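Local coordinates for protein beta-2-microglobulin (Ctenopharyngodon idella, PDB 6LBE) that serves as the light chain of MHC class I in a bony fish, pairing with the heavy chain and probably influencing which peptides are presented, at residues Q39-T53 with Q62-Q74. Sequence-based numbering, arbitrary orientation.
Sequences QLLKNGVEIPGSTQT and QFHLTKYVDFLPQ
Thr51 and Tyr68 face each other as an antiparallel hydrogen-bonded pair, and their side chains run side by side on the same face of the sheet. Thr51 N reaches Tyr68 O at 3.0 Å, and Tyr68 N returns the bond to Thr51 O. With CG set between the backbone N and the carbonyl carbon (chi1 56°), the tyrosine ring lies alongside Thr51, whose CB sits over one face in a CH-pi contact, 3.9 Å from the ring centroid. Two residues on, Thr53 holds Thr66 with two bonds: its backbone N donates to Thr66 O, while its side-chain OG1 accepts from Thr66 N at 3.0 Å, taking the place of Thr53 O in a regular ladder.

The other face looks into the domain. Here the aliphatic part of Lys67 passes alongside Ser50, and the bend at chi3 (-61°) carries NZ to the carbonyl of Ile38; the amide of Gln52 crosses the lysine's end, NE2 lying 3.4 Å from CE. Val69 splits its branches, CG1 against Leu40 CD1 (3.6 Å) and CG2 against Ile47 CG2 (3.9 Å). Chain 47-50 crosses from the sheet of 39-42 to the hairpin of edge strand 51-57 and inner strand 63-71, as in the immunoglobulin C1-set sandwich.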
# COMPACT_ATOMS: atom_id res chain seq x y z
N GLN B 39 0.69 -17.04 -4.88
CA GLN B 39 1.80 -17.93 -4.54
C GLN B 39 3.06 -17.56 -5.32
O GLN B 39 3.01 -17.11 -6.46
CB GLN B 39 1.44 -19.39 -4.83
CG GLN B 39 0.38 -19.99 -3.95
CD GLN B 39 0.21 -21.47 -4.23
OE1 GLN B 39 0.54 -21.94 -5.33
NE2 GLN B 39 -0.30 -22.22 -3.25
N LEU B 40 4.21 -17.79 -4.68
CA LEU B 40 5.51 -17.70 -5.32
C LEU B 40 6.08 -19.10 -5.48
O LEU B 40 6.04 -19.90 -4.53
CB LEU B 40 6.46 -16.81 -4.50
CG LEU B 40 6.07 -15.33 -4.46
CD1 LEU B 40 7.00 -14.54 -3.55
CD2 LEU B 40 6.02 -14.71 -5.86
N LEU B 41 6.60 -19.41 -6.67
CA LEU B 41 7.09 -20.74 -6.97
C LEU B 41 8.47 -20.70 -7.60
O LEU B 41 8.87 -19.70 -8.21
CB LEU B 41 6.13 -21.48 -7.90
CG LEU B 41 4.66 -21.49 -7.46
CD1 LEU B 41 3.90 -20.32 -8.05
CD2 LEU B 41 3.98 -22.81 -7.84
N LYS B 42 9.22 -21.79 -7.41
CA LYS B 42 10.48 -22.05 -8.09
C LYS B 42 10.28 -23.26 -8.98
O LYS B 42 10.08 -24.38 -8.48
CB LYS B 42 11.63 -22.28 -7.11
CG LYS B 42 12.91 -22.75 -7.79
CD LYS B 42 14.12 -22.66 -6.85
CE LYS B 42 14.21 -23.85 -5.90
NZ LYS B 42 14.96 -25.01 -6.45
N ASN B 43 10.31 -23.04 -10.29
CA ASN B 43 10.10 -24.11 -11.27
C ASN B 43 8.77 -24.81 -11.02
O ASN B 43 8.67 -26.04 -11.06
CB ASN B 43 11.25 -25.11 -11.27
CG ASN B 43 12.56 -24.50 -11.72
OD1 ASN B 43 12.62 -23.71 -12.67
ND2 ASN B 43 13.64 -24.87 -11.02
N GLY B 44 7.73 -24.03 -10.75
CA GLY B 44 6.41 -24.58 -10.53
C GLY B 44 6.18 -25.19 -9.17
O GLY B 44 5.10 -25.74 -8.93
N VAL B 45 7.15 -25.11 -8.26
CA VAL B 45 7.02 -25.67 -6.92
C VAL B 45 6.99 -24.53 -5.93
O VAL B 45 7.94 -23.73 -5.89
CB VAL B 45 8.15 -26.64 -6.58
CG1 VAL B 45 8.10 -26.97 -5.09
CG2 VAL B 45 8.06 -27.88 -7.46
N GLU B 46 5.91 -24.46 -5.14
CA GLU B 46 5.76 -23.41 -4.15
C GLU B 46 6.96 -23.34 -3.21
O GLU B 46 7.39 -24.35 -2.65
CB GLU B 46 4.47 -23.62 -3.35
CG GLU B 46 4.44 -22.78 -2.09
CD GLU B 46 3.05 -22.37 -1.69
OE1 GLU B 46 2.17 -23.25 -1.61
OE2 GLU B 46 2.83 -21.15 -1.46
N ILE B 47 7.49 -22.14 -3.03
CA ILE B 47 8.60 -21.93 -2.11
C ILE B 47 8.04 -21.81 -0.70
O ILE B 47 7.14 -20.98 -0.46
CB ILE B 47 9.42 -20.70 -2.52
CG1 ILE B 47 9.60 -20.69 -4.04
CG2 ILE B 47 10.77 -20.68 -1.80
CD1 ILE B 47 10.37 -19.48 -4.57
N PRO B 48 8.51 -22.61 0.26
CA PRO B 48 7.99 -22.49 1.63
C PRO B 48 8.49 -21.23 2.33
O PRO B 48 9.61 -20.76 2.09
CB PRO B 48 8.52 -23.75 2.32
CG PRO B 48 9.65 -24.18 1.52
CD PRO B 48 9.36 -23.79 0.10
N GLY B 49 7.65 -20.71 3.22
CA GLY B 49 8.06 -19.63 4.10
C GLY B 49 7.76 -18.23 3.63
O GLY B 49 8.38 -17.28 4.12
N SER B 50 6.82 -18.05 2.71
CA SER B 50 6.44 -16.73 2.22
C SER B 50 5.50 -16.01 3.19
O SER B 50 4.75 -16.64 3.95
CB SER B 50 5.74 -16.86 0.87
OG SER B 50 4.60 -17.69 0.99
N THR B 51 5.53 -14.69 3.14
CA THR B 51 4.69 -13.84 3.96
C THR B 51 3.72 -13.10 3.05
O THR B 51 4.08 -12.75 1.93
CB THR B 51 5.52 -12.83 4.77
OG1 THR B 51 6.57 -13.52 5.45
CG2 THR B 51 4.68 -12.10 5.80
N GLN B 52 2.50 -12.87 3.53
CA GLN B 52 1.53 -12.10 2.78
C GLN B 52 1.01 -10.99 3.68
O GLN B 52 0.51 -11.25 4.77
CB GLN B 52 0.37 -12.95 2.27
CG GLN B 52 -0.44 -12.23 1.18
CD GLN B 52 -1.60 -13.04 0.65
OE1 GLN B 52 -2.78 -12.69 0.86
NE2 GLN B 52 -1.28 -14.15 -0.03
N THR B 53 1.12 -9.75 3.20
CA THR B 53 0.64 -8.63 3.98
C THR B 53 -0.87 -8.72 4.17
O THR B 53 -1.57 -9.47 3.48
CB THR B 53 1.04 -7.31 3.31
OG1 THR B 53 0.46 -7.23 2.00
CG2 THR B 53 2.53 -7.24 3.19
N GLN B 62 -8.25 1.38 -4.18
CA GLN B 62 -7.64 0.24 -4.85
C GLN B 62 -6.98 -0.68 -3.82
O GLN B 62 -6.14 -0.24 -3.02
CB GLN B 62 -6.61 0.70 -5.88
CG GLN B 62 -7.21 1.51 -7.04
CD GLN B 62 -7.64 0.66 -8.21
OE1 GLN B 62 -6.85 0.43 -9.13
NE2 GLN B 62 -8.90 0.22 -8.21
N PHE B 63 -7.37 -1.96 -3.85
CA PHE B 63 -6.76 -2.95 -2.97
C PHE B 63 -5.34 -3.25 -3.40
O PHE B 63 -5.00 -3.14 -4.57
CB PHE B 63 -7.58 -4.23 -2.96
CG PHE B 63 -8.90 -4.09 -2.26
CD1 PHE B 63 -8.95 -3.98 -0.88
CD2 PHE B 63 -10.09 -4.05 -3.00
CE1 PHE B 63 -10.17 -3.84 -0.24
CE2 PHE B 63 -11.30 -3.91 -2.37
CZ PHE B 63 -11.34 -3.81 -0.98
N HIS B 64 -4.50 -3.61 -2.44
CA HIS B 64 -3.15 -4.02 -2.79
C HIS B 64 -2.68 -5.04 -1.77
O HIS B 64 -3.07 -5.01 -0.60
CB HIS B 64 -2.18 -2.84 -2.87
CG HIS B 64 -2.05 -2.04 -1.60
ND1 HIS B 64 -1.52 -2.54 -0.43
CD2 HIS B 64 -2.37 -0.75 -1.34
CE1 HIS B 64 -1.53 -1.61 0.50
NE2 HIS B 64 -2.03 -0.51 -0.02
N LEU B 65 -1.84 -5.96 -2.24
CA LEU B 65 -1.34 -7.04 -1.42
C LEU B 65 0.07 -7.34 -1.88
O LEU B 65 0.40 -7.16 -3.05
CB LEU B 65 -2.23 -8.29 -1.53
CG LEU B 65 -3.47 -8.38 -0.65
CD1 LEU B 65 -4.41 -9.47 -1.15
CD2 LEU B 65 -3.10 -8.63 0.80
N THR B 66 0.91 -7.79 -0.95
CA THR B 66 2.28 -8.18 -1.25
C THR B 66 2.54 -9.58 -0.73
O THR B 66 2.04 -9.96 0.33
CB THR B 66 3.32 -7.21 -0.63
OG1 THR B 66 3.08 -5.86 -1.04
CG2 THR B 66 4.73 -7.60 -1.04
N LYS B 67 3.32 -10.35 -1.47
CA LYS B 67 3.90 -11.58 -0.94
C LYS B 67 5.38 -11.61 -1.28
O LYS B 67 5.78 -11.21 -2.37
CB LYS B 67 3.21 -12.85 -1.49
CG LYS B 67 3.93 -14.14 -1.08
CD LYS B 67 3.09 -15.39 -1.30
CE LYS B 67 1.83 -15.35 -0.51
NZ LYS B 67 1.26 -16.72 -0.42
N TYR B 68 6.19 -12.06 -0.33
CA TYR B 68 7.62 -12.13 -0.52
C TYR B 68 8.18 -13.37 0.17
O TYR B 68 7.55 -13.95 1.06
CB TYR B 68 8.33 -10.89 0.03
CG TYR B 68 8.05 -10.62 1.48
CD1 TYR B 68 8.82 -11.19 2.49
CD2 TYR B 68 7.00 -9.79 1.85
CE1 TYR B 68 8.56 -10.93 3.83
CE2 TYR B 68 6.73 -9.53 3.16
CZ TYR B 68 7.51 -10.10 4.15
OH TYR B 68 7.23 -9.82 5.45
N VAL B 69 9.40 -13.73 -0.25
CA VAL B 69 10.05 -14.93 0.24
C VAL B 69 11.54 -14.80 -0.07
O VAL B 69 11.92 -14.17 -1.06
CB VAL B 69 9.42 -16.19 -0.40
CG1 VAL B 69 9.76 -16.24 -1.88
CG2 VAL B 69 9.91 -17.43 0.27
N ASP B 70 12.38 -15.35 0.79
CA ASP B 70 13.79 -15.40 0.45
C ASP B 70 14.00 -16.30 -0.77
O ASP B 70 13.29 -17.30 -0.97
CB ASP B 70 14.62 -15.90 1.64
CG ASP B 70 14.67 -14.89 2.80
OD1 ASP B 70 14.18 -13.75 2.65
OD2 ASP B 70 15.22 -15.25 3.87
N PHE B 71 14.96 -15.94 -1.60
CA PHE B 71 15.35 -16.82 -2.69
C PHE B 71 16.79 -16.52 -3.07
O PHE B 71 17.39 -15.54 -2.62
CB PHE B 71 14.36 -16.72 -3.88
CG PHE B 71 14.61 -15.56 -4.83
CD1 PHE B 71 14.85 -14.27 -4.37
CD2 PHE B 71 14.54 -15.76 -6.20
CE1 PHE B 71 15.05 -13.19 -5.26
CE2 PHE B 71 14.74 -14.70 -7.10
CZ PHE B 71 14.99 -13.41 -6.62
N LEU B 72 17.37 -17.41 -3.86
CA LEU B 72 18.75 -17.27 -4.31
C LEU B 72 18.82 -17.64 -5.78
O LEU B 72 19.02 -18.80 -6.14
CB LEU B 72 19.70 -18.15 -3.50
CG LEU B 72 21.21 -17.92 -3.49
CD1 LEU B 72 21.73 -18.48 -2.19
CD2 LEU B 72 21.84 -18.64 -4.67
N PRO B 73 18.78 -16.71 -6.68
CA PRO B 73 18.40 -16.93 -8.08
C PRO B 73 19.65 -17.49 -8.76
O PRO B 73 20.73 -16.91 -8.68
CB PRO B 73 18.03 -15.55 -8.65
CG PRO B 73 18.80 -14.60 -7.79
CD PRO B 73 18.72 -15.20 -6.40
N GLN B 74 19.47 -18.61 -9.45
CA GLN B 74 20.53 -19.18 -10.26
C GLN B 74 20.04 -19.33 -11.70
O GLN B 74 18.84 -19.46 -11.94
CB GLN B 74 20.99 -20.55 -9.73
CG GLN B 74 21.61 -20.48 -8.34
CD GLN B 74 23.00 -19.84 -8.30
OE1 GLN B 74 23.48 -19.25 -9.28
NE2 GLN B 74 23.65 -19.95 -7.16
O HOH W 1 3.60 -18.82 -1.63
O HOH W 2 8.77 -14.39 4.31